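Local atomic coordinates of glycoside Hydrolase (Bacteroides plebeius, PDB entry 5T3B), a protein that belongs to glycoside hydrolase family 50 and probably hydrolyses glycosidic bonds of a polysaccharide in a human gut bacterium. Residues D245-F250 against L331-R336; C355-I360 against G382-V387. All blocks are in the same frame, centred on the assembly; numbering follows the deposited sequence.

Contact 1 of 2, residues D245-F250 against L331-R336; sequences DVLGFF and LYLGSR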
ATOM      1  N   ASP A 245      16.626   1.199  -8.848  1.00 10.17           N
ATOM      2  CA  ASP A 245      16.275   0.706  -7.496  1.00 10.63           C
ATOM      3  C   ASP A 245      15.054   1.351  -6.928  1.00  9.75           C
ATOM      4  O   ASP A 245      14.701   1.068  -5.775  1.00 11.03           O
ATOM      5  CB  ASP A 245      17.480   0.865  -6.586  1.00 11.13           C
ATOM      6  CG  ASP A 245      18.618  -0.050  -7.031  1.00 12.41           C
ATOM      7  OD1 ASP A 245      18.366  -1.212  -7.461  1.00 15.88           O
ATOM      8  OD2 ASP A 245      19.791   0.430  -6.961  1.00 14.28           O
ATOM      9  N   VAL A 246      14.384   2.158  -7.712  1.00  9.90           N
ATOM     10  CA  VAL A 246      13.116   2.770  -7.344  1.00  9.33           C
ATOM     11  C   VAL A 246      11.977   1.945  -7.910  1.00  9.30           C
ATOM     12  O   VAL A 246      11.852   1.740  -9.101  1.00 11.12           O
ATOM     13  CB  VAL A 246      13.103   4.231  -7.783  1.00  9.78           C
ATOM     14  CG1 VAL A 246      11.729   4.839  -7.549  1.00 10.28           C
ATOM     15  CG2 VAL A 246      14.177   5.036  -7.154  1.00 10.56           C
ATOM     16  N   LEU A 247      11.168   1.348  -7.014  1.00  8.98           N
ATOM     17  CA  LEU A 247      10.035   0.527  -7.396  1.00  9.55           C
ATOM     18  C   LEU A 247       9.006   1.371  -8.152  1.00  9.60           C
ATOM     19  O   LEU A 247       8.422   0.939  -9.137  1.00 11.10           O
ATOM     20  CB  LEU A 247       9.428  -0.127  -6.159  1.00 11.58           C
ATOM     21  CG  LEU A 247       8.254  -1.016  -6.283  1.00 13.04           C
ATOM     22  CD1 LEU A 247       8.609  -2.211  -7.165  1.00 17.63           C
ATOM     23  CD2 LEU A 247       7.827  -1.494  -4.917  1.00 16.44           C
ATOM     24  N   GLY A 248       8.735   2.573  -7.668  1.00  8.88           N
ATOM     25  CA  GLY A 248       7.774   3.496  -8.214  1.00  7.91           C
ATOM     26  C   GLY A 248       7.492   4.550  -7.196  1.00  7.97           C
ATOM     27  O   GLY A 248       8.209   4.699  -6.224  1.00  8.89           O
ATOM     28  N   PHE A 249       6.411   5.343  -7.411  1.00  7.79           N
ATOM     29  CA  PHE A 249       6.077   6.404  -6.440  1.00  8.03           C
ATOM     30  C   PHE A 249       4.587   6.493  -6.201  1.00  7.21           C
ATOM     31  O   PHE A 249       3.768   6.123  -7.039  1.00  7.61           O
ATOM     32  CB  PHE A 249       6.593   7.774  -6.897  1.00  7.73           C
ATOM     33  CG  PHE A 249       5.835   8.383  -8.074  1.00  7.60           C
ATOM     34  CD1 PHE A 249       6.080   7.955  -9.380  1.00  8.54           C
ATOM     35  CD2 PHE A 249       4.920   9.376  -7.869  1.00  8.35           C
ATOM     36  CE1 PHE A 249       5.405   8.480 -10.437  1.00  9.89           C
ATOM     37  CE2 PHE A 249       4.255   9.910  -8.930  1.00  9.38           C
ATOM     38  CZ  PHE A 249       4.462   9.441 -10.218  1.00  9.87           C
ATOM     39  N   PHE A 250       4.261   7.037  -5.036  1.00  6.75           N
ATOM     40  CA  PHE A 250       2.891   7.365  -4.683  1.00  7.17           C
ATOM     41  C   PHE A 250       2.745   8.871  -4.760  1.00  7.00           C
ATOM     42  O   PHE A 250       3.624   9.612  -4.322  1.00  7.73           O
ATOM     43  CB  PHE A 250       2.555   6.928  -3.256  1.00  6.63           C
ATOM     44  CG  PHE A 250       2.948   5.502  -2.989  1.00  6.05           C
ATOM     45  CD1 PHE A 250       2.180   4.440  -3.466  1.00  7.44           C
ATOM     46  CD2 PHE A 250       4.122   5.222  -2.311  1.00  6.67           C
ATOM     47  CE1 PHE A 250       2.595   3.159  -3.274  1.00  7.30           C
ATOM     48  CE2 PHE A 250       4.553   3.930  -2.130  1.00  8.10           C
ATOM     49  CZ  PHE A 250       3.790   2.909  -2.592  1.00  7.46           C
ATOM     50  N   LEU A 331       7.373   3.840 -12.507  1.00  9.10           N
ATOM     51  CA  LEU A 331       6.042   3.355 -12.208  1.00  8.63           C
ATOM     52  C   LEU A 331       5.281   4.300 -11.288  1.00  8.32           C
ATOM     53  O   LEU A 331       5.787   4.721 -10.242  1.00  9.17           O
ATOM     54  CB  LEU A 331       6.055   1.958 -11.603  1.00  8.67           C
ATOM     55  CG  LEU A 331       6.666   0.855 -12.454  1.00  9.58           C
ATOM     56  CD1 LEU A 331       6.538  -0.486 -11.757  1.00 10.45           C
ATOM     57  CD2 LEU A 331       6.024   0.818 -13.828  1.00 11.87           C
ATOM     58  N   TYR A 332       4.007   4.509 -11.657  1.00  8.27           N
ATOM     59  CA  TYR A 332       3.086   5.272 -10.863  1.00  7.67           C
ATOM     60  C   TYR A 332       2.217   4.297 -10.075  1.00  7.82           C
ATOM     61  O   TYR A 332       1.444   3.531 -10.627  1.00  8.45           O
ATOM     62  CB  TYR A 332       2.265   6.204 -11.712  1.00  7.33           C
ATOM     63  CG  TYR A 332       1.253   7.021 -10.956  1.00  8.72           C
ATOM     64  CD1 TYR A 332       1.503   7.488  -9.671  1.00  9.03           C
ATOM     65  CD2 TYR A 332       0.038   7.291 -11.512  1.00  8.96           C
ATOM     66  CE1 TYR A 332       0.560   8.235  -8.960  1.00  8.94           C
ATOM     67  CE2 TYR A 332      -0.909   8.035 -10.865  1.00 10.69           C
ATOM     68  CZ  TYR A 332      -0.675   8.498  -9.579  1.00  9.55           C
ATOM     69  OH  TYR A 332      -1.604   9.189  -8.874  1.00 12.85           O
ATOM     70  N   LEU A 333       2.366   4.365  -8.739  1.00  8.10           N
ATOM     71  CA  LEU A 333       1.701   3.392  -7.828  1.00  8.18           C
ATOM     72  C   LEU A 333       0.503   4.009  -7.127  1.00  8.38           C
ATOM     73  O   LEU A 333       0.027   3.406  -6.157  1.00  9.58           O
ATOM     74  CB  LEU A 333       2.716   2.887  -6.830  1.00  7.97           C
ATOM     75  CG  LEU A 333       4.033   2.347  -7.378  1.00  9.00           C
ATOM     76  CD1 LEU A 333       4.975   1.961  -6.247  1.00  9.88           C
ATOM     77  CD2 LEU A 333       3.843   1.172  -8.300  1.00  9.99           C
ATOM     78  N   GLY A 334      -0.021   5.098  -7.636  1.00  8.38           N
ATOM     79  CA  GLY A 334      -1.292   5.606  -7.148  1.00  9.27           C
ATOM     80  C   GLY A 334      -1.233   6.487  -5.925  1.00  7.55           C
ATOM     81  O   GLY A 334      -0.227   7.121  -5.623  1.00  8.93           O
ATOM     82  N   SER A 335      -2.388   6.578  -5.267  1.00  7.66           N
ATOM     83  CA  SER A 335      -2.634   7.544  -4.183  1.00  8.20           C
ATOM     84  C   SER A 335      -3.054   6.912  -2.856  1.00  7.64           C
ATOM     85  O   SER A 335      -3.407   7.661  -1.955  1.00  8.28           O
ATOM     86  CB  SER A 335      -3.745   8.531  -4.586  1.00  9.80           C
ATOM     87  OG  SER A 335      -5.011   7.915  -4.664  1.00  9.54           O
ATOM     88  N   ARG A 336      -2.940   5.594  -2.722  1.00  7.24           N
ATOM     89  CA  ARG A 336      -3.126   4.945  -1.417  1.00  7.20           C
ATOM     90  C   ARG A 336      -4.575   5.150  -0.940  1.00  6.99           C
ATOM     91  O   ARG A 336      -4.854   5.869  -0.006  1.00  7.94           O
ATOM     92  CB  ARG A 336      -2.062   5.393  -0.436  1.00  7.99           C
ATOM     93  CG  ARG A 336      -0.662   5.342  -1.008  1.00  8.04           C
ATOM     94  CD  ARG A 336       0.366   6.104  -0.206  1.00  7.77           C
ATOM     95  NE  ARG A 336       0.511   5.541   1.122  1.00  7.82           N
ATOM     96  CZ  ARG A 336       1.267   4.486   1.380  1.00  7.54           C
ATOM     97  NH1 ARG A 336       1.290   3.965   2.602  1.00  8.57           N
ATOM     98  NH2 ARG A 336       2.070   3.978   0.469  1.00  7.67           N
TER
HETATM   99  O   HOH W   1       9.590   2.654 -11.130  1.00 12.02           O
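Two backbone hydrogen bonds pin Phe249 between Leu331 and Leu333. Phe249 N gives its proton to Leu331 O (3.0 Å), and Leu333 N gives one back to Phe249 O over 2.8 Å. Next to this single bridge, Phe250 CA makes a CA-H...O contact with Gly334 O (3.3 Å). A water accepts from Leu331 N and lies close to Val246 O, extending the polar link beyond the paired residues.

Aromatic contacts flank the bridge. The planes of Phe249 and Tyr332 are 26° apart and the rings are strongly offset, so that only their rims meet; Tyr332 CD1 sits over the rim of one Phe249 face, 3.6 Å from Phe249 CZ. The Tyr332 hydroxyl is hydrogen-bonded to Ser251 OG. Over the Phe250 ring comes a cation-pi partner: Arg336 NH2 stands above its centre, 3.6 Å from Phe250 CE2, with the guanidinium turned 81° to the ring. A bend at chi3 (63°) folds the arginine back over it, while Arg336 NE is hydrogen-bonded to Asn253 OD1 and NH1 forms a salt bridge with Glu389.

Apolar packing fills in between, with Leu333 CB reaching Phe250 CE1 at 3.6 Å and Leu333 CD1 lying against the Gly248 backbone, which has no side chain to intervene. The pairing is consistent with neighbouring staves of the (beta/alpha)8 barrel of clan GH-A, to which family 50 belongs.

Contact 2 of 2, residues C355-I360 against G382-V387; sequences CDVISI and GTPFMV. With EDO (1,2-ethanediol), chain M.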
ATOM      1  N   CYS A 355      -2.987   4.306 -13.350  1.00 10.72           N
ATOM      2  CA  CYS A 355      -1.975   3.852 -12.426  1.00 10.89           C
ATOM      3  C   CYS A 355      -1.315   2.597 -13.011  1.00  9.73           C
ATOM      4  O   CYS A 355      -1.981   1.747 -13.599  1.00 11.86           O
ATOM      5  CB  CYS A 355      -2.546   3.520 -11.058  1.00 11.73           C
ATOM      6  SG  CYS A 355      -3.279   4.872 -10.176  1.00 13.85           S
ATOM      7  N   ASP A 356      -0.002   2.461 -12.842  1.00  9.21           N
ATOM      8  CA  ASP A 356       0.601   1.174 -13.124  1.00  9.28           C
ATOM      9  C   ASP A 356       0.199   0.091 -12.136  1.00  9.71           C
ATOM     10  O   ASP A 356       0.021  -1.068 -12.473  1.00 10.12           O
ATOM     11  CB  ASP A 356       2.101   1.323 -13.193  1.00 10.73           C
ATOM     12  CG  ASP A 356       2.509   2.248 -14.323  1.00 10.87           C
ATOM     13  OD1 ASP A 356       2.297   1.834 -15.512  1.00 14.88           O
ATOM     14  OD2 ASP A 356       3.035   3.362 -14.089  1.00 11.45           O
ATOM     15  N   VAL A 357       0.081   0.495 -10.862  1.00  9.05           N
ATOM     16  CA  VAL A 357      -0.435  -0.366  -9.790  1.00  8.82           C
ATOM     17  C   VAL A 357      -1.325   0.543  -8.938  1.00  7.63           C
ATOM     18  O   VAL A 357      -0.934   1.661  -8.649  1.00  9.64           O
ATOM     19  CB  VAL A 357       0.685  -0.954  -8.912  1.00  9.27           C
ATOM     20  CG1 VAL A 357       0.129  -1.882  -7.866  1.00 10.07           C
ATOM     21  CG2 VAL A 357       1.727  -1.661  -9.758  1.00 10.01           C
ATOM     22  N   ILE A 358      -2.495   0.040  -8.576  1.00  7.64           N
ATOM     23  CA  ILE A 358      -3.400   0.744  -7.696  1.00  7.76           C
ATOM     24  C   ILE A 358      -2.985   0.496  -6.253  1.00  7.93           C
ATOM     25  O   ILE A 358      -2.931  -0.661  -5.833  1.00 12.73           O
ATOM     26  CB  ILE A 358      -4.844   0.306  -7.928  1.00  8.43           C
ATOM     27  CG1 ILE A 358      -5.241   0.495  -9.390  1.00  9.35           C
ATOM     28  CG2 ILE A 358      -5.796   1.061  -7.007  1.00 10.25           C
ATOM     29  CD1 ILE A 358      -6.533  -0.144  -9.755  1.00 10.77           C
ATOM     30  N   SER A 359      -2.689   1.531  -5.478  1.00  7.50           N
ATOM     31  CA  SER A 359      -2.371   1.313  -4.083  1.00  6.89           C
ATOM     32  C   SER A 359      -3.610   1.474  -3.235  1.00  7.44           C
ATOM     33  O   SER A 359      -4.418   2.437  -3.402  1.00  7.68           O
ATOM     34  CB  SER A 359      -1.261   2.265  -3.623  1.00  7.29           C
ATOM     35  OG  SER A 359      -1.476   3.598  -4.067  1.00  8.61           O
ATOM     36  N   ILE A 360      -3.728   0.575  -2.247  1.00  7.15           N
ATOM     37  CA  ILE A 360      -4.865   0.529  -1.313  1.00  7.75           C
ATOM     38  C   ILE A 360      -4.314   0.315   0.107  1.00  7.18           C
ATOM     39  O   ILE A 360      -3.623  -0.670   0.342  1.00  7.95           O
ATOM     40  CB  ILE A 360      -5.866  -0.555  -1.697  1.00 10.55           C
ATOM     41  CG1 ILE A 360      -6.458  -0.223  -3.137  1.00 12.65           C
ATOM     42  CG2 ILE A 360      -6.931  -0.721  -0.631  1.00 11.75           C
ATOM     43  CD1 ILE A 360      -7.363  -1.282  -3.704  1.00 13.85           C
ATOM     44  N   GLY A 382      -8.109  -5.092 -15.226  1.00 12.87           N
ATOM     45  CA  GLY A 382      -7.002  -6.005 -15.010  1.00 13.70           C
ATOM     46  C   GLY A 382      -5.718  -5.384 -14.411  1.00 11.50           C
ATOM     47  O   GLY A 382      -4.743  -6.091 -14.139  1.00 15.16           O
ATOM     48  N   THR A 383      -5.697  -4.037 -14.279  1.00 10.50           N
ATOM     49  CA  THR A 383      -4.546  -3.388 -13.629  1.00  9.90           C
ATOM     50  C   THR A 383      -4.508  -3.873 -12.199  1.00  8.65           C
ATOM     51  O   THR A 383      -5.529  -3.907 -11.553  1.00 10.35           O
ATOM     52  CB  THR A 383      -4.721  -1.867 -13.677  1.00 10.07           C
ATOM     53  OG1 THR A 383      -4.735  -1.475 -15.053  1.00 11.34           O
ATOM     54  CG2 THR A 383      -3.615  -1.159 -12.913  1.00  9.94           C
ATOM     55  N   PRO A 384      -3.337  -4.284 -11.721  1.00  8.74           N
ATOM     56  CA  PRO A 384      -3.255  -4.852 -10.348  1.00  8.83           C
ATOM     57  C   PRO A 384      -3.288  -3.781  -9.284  1.00  8.00           C
ATOM     58  O   PRO A 384      -3.127  -2.571  -9.546  1.00  9.05           O
ATOM     59  CB  PRO A 384      -1.951  -5.602 -10.344  1.00  9.78           C
ATOM     60  CG  PRO A 384      -1.085  -4.726 -11.284  1.00 10.62           C
ATOM     61  CD  PRO A 384      -2.039  -4.365 -12.393  1.00  9.50           C
ATOM     62  N   PHE A 385      -3.473  -4.276  -8.062  1.00  8.61           N
ATOM     63  CA  PHE A 385      -3.368  -3.444  -6.872  1.00  7.70           C
ATOM     64  C   PHE A 385      -2.268  -4.000  -5.956  1.00  7.71           C
ATOM     65  O   PHE A 385      -1.819  -5.145  -6.097  1.00  8.60           O
ATOM     66  CB  PHE A 385      -4.710  -3.334  -6.117  1.00  8.83           C
ATOM     67  CG  PHE A 385      -5.126  -4.550  -5.372  1.00  9.00           C
ATOM     68  CD1 PHE A 385      -5.781  -5.578  -5.978  1.00  9.28           C
ATOM     69  CD2 PHE A 385      -4.887  -4.636  -4.015  1.00  8.94           C
ATOM     70  CE1 PHE A 385      -6.204  -6.686  -5.305  1.00 10.09           C
ATOM     71  CE2 PHE A 385      -5.321  -5.752  -3.278  1.00  9.60           C
ATOM     72  CZ  PHE A 385      -5.977  -6.798  -3.928  1.00  9.71           C
ATOM     73  N   MET A 386      -1.874  -3.140  -5.014  1.00  7.58           N
ATOM     74  CA  MET A 386      -0.979  -3.530  -3.932  1.00  7.33           C
ATOM     75  C   MET A 386      -1.579  -2.986  -2.638  1.00  6.93           C
ATOM     76  O   MET A 386      -2.174  -1.904  -2.664  1.00  8.68           O
ATOM     77  CB  MET A 386       0.435  -3.015  -4.110  1.00  8.67           C
ATOM     78  CG  MET A 386       0.584  -1.540  -4.154  1.00 10.48           C
ATOM     79  SD  MET A 386       2.237  -0.938  -4.552  1.00 12.51           S
ATOM     80  CE  MET A 386       3.106  -1.539  -3.170  1.00 11.40           C
ATOM     81  N   VAL A 387      -1.366  -3.676  -1.546  1.00  7.01           N
ATOM     82  CA  VAL A 387      -1.796  -3.204  -0.224  1.00  7.08           C
ATOM     83  C   VAL A 387      -0.644  -2.436   0.352  1.00  7.28           C
ATOM     84  O   VAL A 387       0.406  -2.998   0.682  1.00  9.14           O
ATOM     85  CB  VAL A 387      -2.276  -4.343   0.638  1.00  7.83           C
ATOM     86  CG1 VAL A 387      -2.522  -3.817   2.072  1.00  9.34           C
ATOM     87  CG2 VAL A 387      -3.515  -4.968   0.045  1.00  9.21           C
TER
HETATM   88  C1  EDO M 511       6.040   3.939 -16.508  1.00 28.62           C
HETATM   89  O1  EDO M 511       4.903   4.641 -15.974  1.00 27.30           O
HETATM   90  C2  EDO M 511       5.663   3.123 -17.771  1.00 24.85           C
HETATM   91  O2  EDO M 511       4.519   2.388 -17.270  1.00 26.79           O
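The CD1 methyl of Ile360 comes obliquely to ring atom CD2 of Phe385 and lies 4.1 Å from Phe385 CB. At the ring's edge, in its plane, lies Val387 CG2, and Trp376 of helix 370-379 adds an edge-to-face contact. With CG set between the backbone N and the carbonyl carbon (chi1 73°), the phenyl group swings off the neighbouring strand, leaving Phe385 CB to pack on Ile358 CB. A second flat group, the Asp356 carboxylate, takes no part in the pairing; its OD1 is 2.9 Å from O2 of an ethanediol, probably from the crystallisation liquor. The same carboxylate forms a salt bridge with Lys319 and accepts from Tyr332 N.

Strands 358-361 and 385-394 run parallel, and with helix 370-379 between them they make a beta-alpha-beta unit, the building block of the (beta/alpha)8 barrel expected for this family. Three backbone bonds zip them together: Ile358 N to Pro384 O, 2.9 Å and almost straight at 176°, then Met386 N to Ile358 O (2.8 Å) and Ile360 N to Met386 O (3.0 Å). CA-H...O contacts fill the gaps, among them Val387 CA to Ile360 O.

Ile358, Ile360, Phe385 and Val387 share the face turned to the helix. Ser359 and Met386 are on the other face, and Met386 CG also meets Val357 CG1, just ahead of the strand, at 3.8 Å; its sulfur lies beside the same methyl, placed there by chi1 (61°). Ahead of the strands, Thr383 CG2 lies 3.4 Å from Cys355 O, while Thr383 OG1 is hydrogen-bonded to Gly352 O of helix 345-354.

In the fold
Contact 1 is wholly buried; contact 2 is buried along its strands, with Asp356 and Thr383 partly exposed at the end ahead of them. Their centres are about 10 Å apart, and they follow each other along the chain. They meet at Ser359, whose OG is 2.6 Å from Leu333 O and 2.8 Å from Arg336 N, probable hydrogen bonds that tie 331-336 to 355-360. Contact 2 is regular parallel pairing with apolar packing, including one aromatic ring, toward helix 370-379. Contact 1 has a single bridge between irregular segments and relies more on aromatic and cation-pi chemistry. Through Glu389, in strand 385-394, Arg336 also reaches the strand used by contact 2. The two contacts thus follow successive positions round the probable barrel wall.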